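Local coordinates for protein beta-mannosidase (Trichoderma harzianum, PDB 4CVU) that probably hydrolyses terminal beta-mannosidic linkages in mannose-containing oligosaccharides, as a fungal beta-mannosidase of glycoside hydrolase family 2, at residues N196-P204 and W706-W717. Numbering follows the deposited sequence.
Sequences NDFGWDWGP and WQLNDIWQAPTW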
ATOM      1  N   ASN A 196     -10.283 -16.534 -18.856  1.00 29.75           N
ATOM      2  CA  ASN A 196      -9.988 -16.094 -17.548  1.00 30.44           C
ATOM      3  C   ASN A 196     -10.062 -14.595 -17.363  1.00 31.33           C
ATOM      4  O   ASN A 196     -10.078 -14.140 -16.273  1.00 29.95           O
ATOM      5  CB  ASN A 196      -8.708 -16.653 -16.987  1.00 31.42           C
ATOM      6  CG  ASN A 196      -7.502 -16.156 -17.683  1.00 33.27           C
ATOM      7  OD1 ASN A 196      -7.102 -16.656 -18.696  1.00 33.36           O
ATOM      8  ND2 ASN A 196      -6.935 -15.093 -17.133  1.00 32.15           N
ATOM      9  N   ASP A 197     -10.190 -13.873 -18.451  1.00 33.05           N
ATOM     10  CA  ASP A 197     -10.337 -12.413 -18.414  1.00 33.94           C
ATOM     11  C   ASP A 197     -11.643 -11.952 -17.757  1.00 35.59           C
ATOM     12  O   ASP A 197     -11.769 -10.809 -17.377  1.00 36.70           O
ATOM     13  CB  ASP A 197     -10.272 -11.891 -19.827  1.00 34.93           C
ATOM     14  CG  ASP A 197      -8.927 -11.945 -20.418  1.00 35.40           C
ATOM     15  OD1 ASP A 197      -8.003 -12.493 -19.803  1.00 34.85           O
ATOM     16  OD2 ASP A 197      -8.771 -11.392 -21.517  1.00 36.15           O
ATOM     17  N   PHE A 198     -12.610 -12.866 -17.644  1.00 35.71           N
ATOM     18  CA  PHE A 198     -13.852 -12.627 -16.944  1.00 37.10           C
ATOM     19  C   PHE A 198     -13.870 -13.207 -15.525  1.00 38.59           C
ATOM     20  O   PHE A 198     -14.960 -13.351 -14.919  1.00 36.95           O
ATOM     21  CB  PHE A 198     -15.021 -13.189 -17.755  1.00 37.83           C
ATOM     22  CG  PHE A 198     -15.004 -12.744 -19.189  1.00 39.50           C
ATOM     23  CD1 PHE A 198     -15.388 -11.458 -19.526  1.00 39.02           C
ATOM     24  CD2 PHE A 198     -14.507 -13.578 -20.180  1.00 39.01           C
ATOM     25  CE1 PHE A 198     -15.328 -11.041 -20.840  1.00 40.35           C
ATOM     26  CE2 PHE A 198     -14.417 -13.159 -21.488  1.00 40.81           C
ATOM     27  CZ  PHE A 198     -14.846 -11.880 -21.817  1.00 40.22           C
ATOM     28  N   GLY A 199     -12.664 -13.564 -15.030  1.00 35.70           N
ATOM     29  CA  GLY A 199     -12.459 -14.042 -13.707  1.00 36.12           C
ATOM     30  C   GLY A 199     -12.186 -15.527 -13.677  1.00 36.35           C
ATOM     31  O   GLY A 199     -12.680 -16.252 -14.511  1.00 36.44           O
ATOM     32  N   TRP A 200     -11.373 -15.982 -12.726  1.00 36.19           N
ATOM     33  CA  TRP A 200     -11.270 -17.437 -12.452  1.00 34.25           C
ATOM     34  C   TRP A 200     -11.082 -17.584 -10.944  1.00 34.21           C
ATOM     35  O   TRP A 200     -10.986 -16.577 -10.196  1.00 34.46           O
ATOM     36  CB  TRP A 200     -10.140 -18.102 -13.282  1.00 33.19           C
ATOM     37  CG  TRP A 200     -10.436 -19.559 -13.786  1.00 33.46           C
ATOM     38  CD1 TRP A 200     -10.063 -20.711 -13.192  1.00 33.62           C
ATOM     39  CD2 TRP A 200     -11.157 -19.944 -14.979  1.00 33.53           C
ATOM     40  NE1 TRP A 200     -10.514 -21.805 -13.906  1.00 33.34           N
ATOM     41  CE2 TRP A 200     -11.194 -21.360 -15.004  1.00 35.41           C
ATOM     42  CE3 TRP A 200     -11.790 -19.240 -15.996  1.00 34.94           C
ATOM     43  CZ2 TRP A 200     -11.822 -22.079 -16.018  1.00 34.81           C
ATOM     44  CZ3 TRP A 200     -12.406 -19.961 -17.040  1.00 35.92           C
ATOM     45  CH2 TRP A 200     -12.409 -21.382 -17.033  1.00 35.48           C
ATOM     46  N   ASP A 201     -11.028 -18.832 -10.478  1.00 33.54           N
ATOM     47  CA  ASP A 201     -10.893 -19.102  -9.071  1.00 32.80           C
ATOM     48  C   ASP A 201      -9.473 -18.886  -8.534  1.00 30.16           C
ATOM     49  O   ASP A 201      -9.261 -19.108  -7.366  1.00 30.53           O
ATOM     50  CB  ASP A 201     -11.439 -20.503  -8.673  1.00 31.72           C
ATOM     51  CG  ASP A 201     -10.778 -21.651  -9.391  1.00 34.04           C
ATOM     52  OD1 ASP A 201      -9.813 -21.481 -10.178  1.00 33.42           O
ATOM     53  OD2 ASP A 201     -11.231 -22.799  -9.141  1.00 32.97           O
ATOM     54  N   TRP A 202      -8.561 -18.361  -9.353  1.00 30.13           N
ATOM     55  CA  TRP A 202      -7.270 -17.893  -8.900  1.00 29.20           C
ATOM     56  C   TRP A 202      -6.918 -16.505  -9.437  1.00 29.46           C
ATOM     57  O   TRP A 202      -5.798 -16.118  -9.288  1.00 30.07           O
ATOM     58  CB  TRP A 202      -6.117 -18.845  -9.297  1.00 28.97           C
ATOM     59  CG  TRP A 202      -6.327 -19.535 -10.585  1.00 29.81           C
ATOM     60  CD1 TRP A 202      -6.663 -20.866 -10.752  1.00 30.15           C
ATOM     61  CD2 TRP A 202      -6.312 -18.960 -11.881  1.00 29.29           C
ATOM     62  NE1 TRP A 202      -6.835 -21.138 -12.078  1.00 29.71           N
ATOM     63  CE2 TRP A 202      -6.613 -19.983 -12.792  1.00 29.25           C
ATOM     64  CE3 TRP A 202      -6.057 -17.663 -12.379  1.00 28.93           C
ATOM     65  CZ2 TRP A 202      -6.686 -19.753 -14.153  1.00 29.51           C
ATOM     66  CZ3 TRP A 202      -6.095 -17.458 -13.709  1.00 29.54           C
ATOM     67  CH2 TRP A 202      -6.402 -18.471 -14.599  1.00 29.62           C
ATOM     68  N   GLY A 203      -7.826 -15.804 -10.074  1.00 31.39           N
ATOM     69  CA  GLY A 203      -7.470 -14.515 -10.754  1.00 32.93           C
ATOM     70  C   GLY A 203      -8.635 -13.579 -10.879  1.00 33.57           C
ATOM     71  O   GLY A 203      -9.807 -13.980 -10.648  1.00 32.16           O
ATOM     72  N   PRO A 204      -8.339 -12.291 -11.188  1.00 33.20           N
ATOM     73  CA  PRO A 204      -9.315 -11.206 -11.276  1.00 32.93           C
ATOM     74  C   PRO A 204     -10.006 -11.170 -12.637  1.00 34.44           C
ATOM     75  O   PRO A 204      -9.652 -11.960 -13.574  1.00 34.30           O
ATOM     76  CB  PRO A 204      -8.441  -9.938 -11.093  1.00 33.47           C
ATOM     77  CG  PRO A 204      -7.131 -10.326 -11.711  1.00 33.02           C
ATOM     78  CD  PRO A 204      -6.961 -11.817 -11.453  1.00 32.97           C
ATOM     79  N   TRP A 706      -1.217 -28.916 -10.080  1.00 34.84           N
ATOM     80  CA  TRP A 706      -2.000 -27.688 -10.232  1.00 34.25           C
ATOM     81  C   TRP A 706      -1.610 -26.758  -9.084  1.00 34.81           C
ATOM     82  O   TRP A 706      -1.888 -27.081  -7.927  1.00 32.48           O
ATOM     83  CB  TRP A 706      -3.530 -27.984 -10.218  1.00 34.38           C
ATOM     84  CG  TRP A 706      -4.219 -26.718 -10.560  1.00 35.13           C
ATOM     85  CD1 TRP A 706      -4.557 -25.737  -9.707  1.00 35.22           C
ATOM     86  CD2 TRP A 706      -4.469 -26.206 -11.877  1.00 35.58           C
ATOM     87  NE1 TRP A 706      -5.041 -24.659 -10.373  1.00 34.91           N
ATOM     88  CE2 TRP A 706      -5.005 -24.920 -11.720  1.00 35.60           C
ATOM     89  CE3 TRP A 706      -4.330 -26.728 -13.160  1.00 35.28           C
ATOM     90  CZ2 TRP A 706      -5.389 -24.152 -12.776  1.00 35.46           C
ATOM     91  CZ3 TRP A 706      -4.702 -25.953 -14.235  1.00 35.21           C
ATOM     92  CH2 TRP A 706      -5.227 -24.665 -14.037  1.00 35.87           C
ATOM     93  N   GLN A 707      -0.974 -25.599  -9.310  1.00 33.62           N
ATOM     94  CA  GLN A 707      -0.656 -24.991 -10.581  1.00 33.93           C
ATOM     95  C   GLN A 707       0.742 -24.409 -10.412  1.00 32.56           C
ATOM     96  O   GLN A 707       1.221 -24.255  -9.280  1.00 31.56           O
ATOM     97  CB  GLN A 707      -1.634 -23.852 -10.916  1.00 33.44           C
ATOM     98  CG  GLN A 707      -1.688 -22.751  -9.872  1.00 33.96           C
ATOM     99  CD  GLN A 707      -2.914 -21.860  -9.950  1.00 34.30           C
ATOM    100  OE1 GLN A 707      -4.005 -22.266  -9.574  1.00 34.00           O
ATOM    101  NE2 GLN A 707      -2.732 -20.620 -10.409  1.00 33.11           N
ATOM    102  N   LEU A 708       1.424 -24.145 -11.520  1.00 32.28           N
ATOM    103  CA  LEU A 708       2.790 -23.696 -11.417  1.00 33.39           C
ATOM    104  C   LEU A 708       2.787 -22.344 -10.766  1.00 34.63           C
ATOM    105  O   LEU A 708       3.530 -22.105  -9.812  1.00 36.53           O
ATOM    106  CB  LEU A 708       3.457 -23.607 -12.804  1.00 33.50           C
ATOM    107  CG  LEU A 708       4.799 -22.815 -12.867  1.00 32.45           C
ATOM    108  CD1 LEU A 708       5.911 -23.583 -12.213  1.00 32.82           C
ATOM    109  CD2 LEU A 708       5.186 -22.579 -14.287  1.00 32.70           C
ATOM    110  N   ASN A 709       1.957 -21.445 -11.307  1.00 35.02           N
ATOM    111  CA  ASN A 709       2.211 -20.013 -11.145  1.00 33.78           C
ATOM    112  C   ASN A 709       0.965 -19.170 -10.859  1.00 34.83           C
ATOM    113  O   ASN A 709      -0.163 -19.650 -11.062  1.00 34.01           O
ATOM    114  CB  ASN A 709       2.939 -19.487 -12.383  1.00 32.95           C
ATOM    115  CG  ASN A 709       2.078 -19.547 -13.631  1.00 32.98           C
ATOM    116  OD1 ASN A 709       1.516 -20.593 -13.954  1.00 32.87           O
ATOM    117  ND2 ASN A 709       1.967 -18.426 -14.344  1.00 33.73           N
ATOM    118  N   ASP A 710       1.183 -17.906 -10.446  1.00 33.76           N
ATOM    119  CA  ASP A 710       0.116 -16.972 -10.041  1.00 34.16           C
ATOM    120  C   ASP A 710      -0.033 -15.808 -11.022  1.00 35.19           C
ATOM    121  O   ASP A 710       0.961 -15.300 -11.541  1.00 33.04           O
ATOM    122  CB  ASP A 710       0.381 -16.322  -8.668  1.00 34.34           C
ATOM    123  CG  ASP A 710      -0.165 -17.128  -7.498  1.00 35.01           C
ATOM    124  OD1 ASP A 710      -1.257 -17.707  -7.599  1.00 35.26           O
ATOM    125  OD2 ASP A 710       0.518 -17.160  -6.435  1.00 35.60           O
ATOM    126  N   ILE A 711      -1.280 -15.379 -11.233  1.00 34.12           N
ATOM    127  CA  ILE A 711      -1.593 -14.206 -12.051  1.00 33.69           C
ATOM    128  C   ILE A 711      -1.638 -12.895 -11.252  1.00 34.65           C
ATOM    129  O   ILE A 711      -1.572 -11.807 -11.835  1.00 35.85           O
ATOM    130  CB  ILE A 711      -2.951 -14.428 -12.757  1.00 34.42           C
ATOM    131  CG1 ILE A 711      -3.037 -13.619 -14.009  1.00 34.68           C
ATOM    132  CG2 ILE A 711      -4.108 -14.122 -11.850  1.00 35.49           C
ATOM    133  CD1 ILE A 711      -4.294 -13.895 -14.836  1.00 33.84           C
ATOM    134  N   TRP A 712      -1.728 -13.009  -9.922  1.00 42.50           N
ATOM    135  CA  TRP A 712      -1.728 -11.861  -9.010  1.00 42.92           C
ATOM    136  C   TRP A 712      -1.509 -12.345  -7.562  1.00 40.17           C
ATOM    137  O   TRP A 712      -1.354 -13.540  -7.317  1.00 39.67           O
ATOM    138  CB  TRP A 712      -3.017 -11.009  -9.162  1.00 42.70           C
ATOM    139  CG  TRP A 712      -4.282 -11.592  -8.621  1.00 42.39           C
ATOM    140  CD1 TRP A 712      -4.595 -12.895  -8.474  1.00 40.14           C
ATOM    141  CD2 TRP A 712      -5.424 -10.850  -8.163  1.00 42.83           C
ATOM    142  NE1 TRP A 712      -5.857 -13.023  -7.954  1.00 40.92           N
ATOM    143  CE2 TRP A 712      -6.385 -11.780  -7.753  1.00 42.00           C
ATOM    144  CE3 TRP A 712      -5.715  -9.495  -8.050  1.00 44.31           C
ATOM    145  CZ2 TRP A 712      -7.636 -11.395  -7.231  1.00 43.05           C
ATOM    146  CZ3 TRP A 712      -6.971  -9.111  -7.517  1.00 44.93           C
ATOM    147  CH2 TRP A 712      -7.908 -10.077  -7.123  1.00 43.48           C
ATOM    148  N   GLN A 713      -1.595 -11.435  -6.606  1.00 40.84           N
ATOM    149  CA  GLN A 713      -1.256 -11.717  -5.208  1.00 40.41           C
ATOM    150  C   GLN A 713      -2.483 -12.182  -4.429  1.00 41.14           C
ATOM    151  O   GLN A 713      -3.335 -11.380  -4.068  1.00 41.22           O
ATOM    152  CB  GLN A 713      -0.634 -10.472  -4.585  1.00 42.16           C
ATOM    153  CG  GLN A 713       0.541  -9.963  -5.364  1.00 42.37           C
ATOM    154  CD  GLN A 713       0.148  -9.030  -6.426  1.00 44.13           C
ATOM    155  OE1 GLN A 713      -0.997  -9.066  -6.919  1.00 44.65           O
ATOM    156  NE2 GLN A 713       1.070  -8.145  -6.797  1.00 44.37           N
ATOM    157  N   ALA A 714      -2.572 -13.480  -4.159  1.00 39.55           N
ATOM    158  CA  ALA A 714      -3.795 -14.007  -3.645  1.00 39.86           C
ATOM    159  C   ALA A 714      -3.596 -15.441  -3.233  1.00 39.22           C
ATOM    160  O   ALA A 714      -2.681 -16.098  -3.699  1.00 40.27           O
ATOM    161  CB  ALA A 714      -4.886 -13.923  -4.742  1.00 40.38           C
ATOM    162  N   PRO A 715      -4.442 -15.948  -2.346  1.00 40.37           N
ATOM    163  CA  PRO A 715      -4.276 -17.361  -1.983  1.00 39.92           C
ATOM    164  C   PRO A 715      -4.719 -18.265  -3.113  1.00 40.53           C
ATOM    165  O   PRO A 715      -5.855 -18.162  -3.571  1.00 41.63           O
ATOM    166  CB  PRO A 715      -5.140 -17.525  -0.754  1.00 40.47           C
ATOM    167  CG  PRO A 715      -6.095 -16.437  -0.783  1.00 40.99           C
ATOM    168  CD  PRO A 715      -5.542 -15.313  -1.615  1.00 41.74           C
ATOM    169  N   THR A 716      -3.805 -19.108  -3.600  1.00 40.32           N
ATOM    170  CA  THR A 716      -4.120 -20.050  -4.694  1.00 39.00           C
ATOM    171  C   THR A 716      -3.371 -21.381  -4.629  1.00 36.83           C
ATOM    172  O   THR A 716      -2.632 -21.689  -3.686  1.00 36.40           O
ATOM    173  CB  THR A 716      -3.712 -19.448  -6.060  1.00 39.11           C
ATOM    174  OG1 THR A 716      -2.301 -19.646  -6.202  1.00 40.09           O
ATOM    175  CG2 THR A 716      -4.083 -17.902  -6.223  1.00 39.77           C
ATOM    176  N   TRP A 717      -3.481 -22.147  -5.689  1.00 36.11           N
ATOM    177  CA  TRP A 717      -2.755 -23.419  -5.833  1.00 35.70           C
ATOM    178  C   TRP A 717      -1.295 -23.244  -6.356  1.00 34.99           C
ATOM    179  O   TRP A 717      -0.579 -24.236  -6.544  1.00 35.07           O
ATOM    180  CB  TRP A 717      -3.521 -24.375  -6.762  1.00 35.68           C
ATOM    181  CG  TRP A 717      -4.958 -24.663  -6.428  1.00 35.35           C
ATOM    182  CD1 TRP A 717      -5.446 -25.840  -5.879  1.00 34.85           C
ATOM    183  CD2 TRP A 717      -6.120 -23.851  -6.690  1.00 36.27           C
ATOM    184  NE1 TRP A 717      -6.782 -25.758  -5.703  1.00 36.10           N
ATOM    185  CE2 TRP A 717      -7.243 -24.570  -6.208  1.00 36.23           C
ATOM    186  CE3 TRP A 717      -6.318 -22.574  -7.222  1.00 35.86           C
ATOM    187  CZ2 TRP A 717      -8.535 -24.046  -6.234  1.00 37.46           C
ATOM    188  CZ3 TRP A 717      -7.604 -22.057  -7.269  1.00 37.70           C
ATOM    189  CH2 TRP A 717      -8.711 -22.794  -6.769  1.00 37.63           C
TER
HETATM  190  O   HOH W   1      -7.778 -17.470  -5.486  1.00 25.95           O
HETATM  191  O   HOH W   2      -3.070 -16.419  -9.269  1.00 41.85           O
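Asp710 OD1 is gripped twice: by a water that also donates to Trp202 O (2.7 Å), and by the hydroxyl of Thr716. The same water accepts from Ile711 N. Thr716 OG1 reaches the syn lone pair of Asp710 OD1 at 2.6 Å and so helps to position the oxygen that receives the water. A second water donates to Asp201 O and Pro715 O. The Gln707 amide stands over one face of the Trp202 indole, toward its rim, with its plane at 88° to the ring. Gln707 CG sits between the backbone N and the carbonyl carbon (chi1 57°), and the extended chain beyond carries the amide there. Its NE2 gives a straight bond to Asn709 O (2.8 Å, 173°), which fixes the flip of the amide. Trp202 NE1 lies at the edge of Trp706, 3.4 Å from CZ2. Pro204 lies over one face of Trp712, its CD 3.7 Å from the five-membered ring centroid and almost on the ring normal, a CH-pi contact. Arg625 makes a cation-pi contact with Trp712. An alanine in place of Trp712 would probably leave Pro204 without its aromatic floor and Arg625 without its pi partner. The contact joins a loop within the galactose-binding-like family region to the loop that follows strand 702-705. Its fit probably depends on ring packing and on both bridging waters.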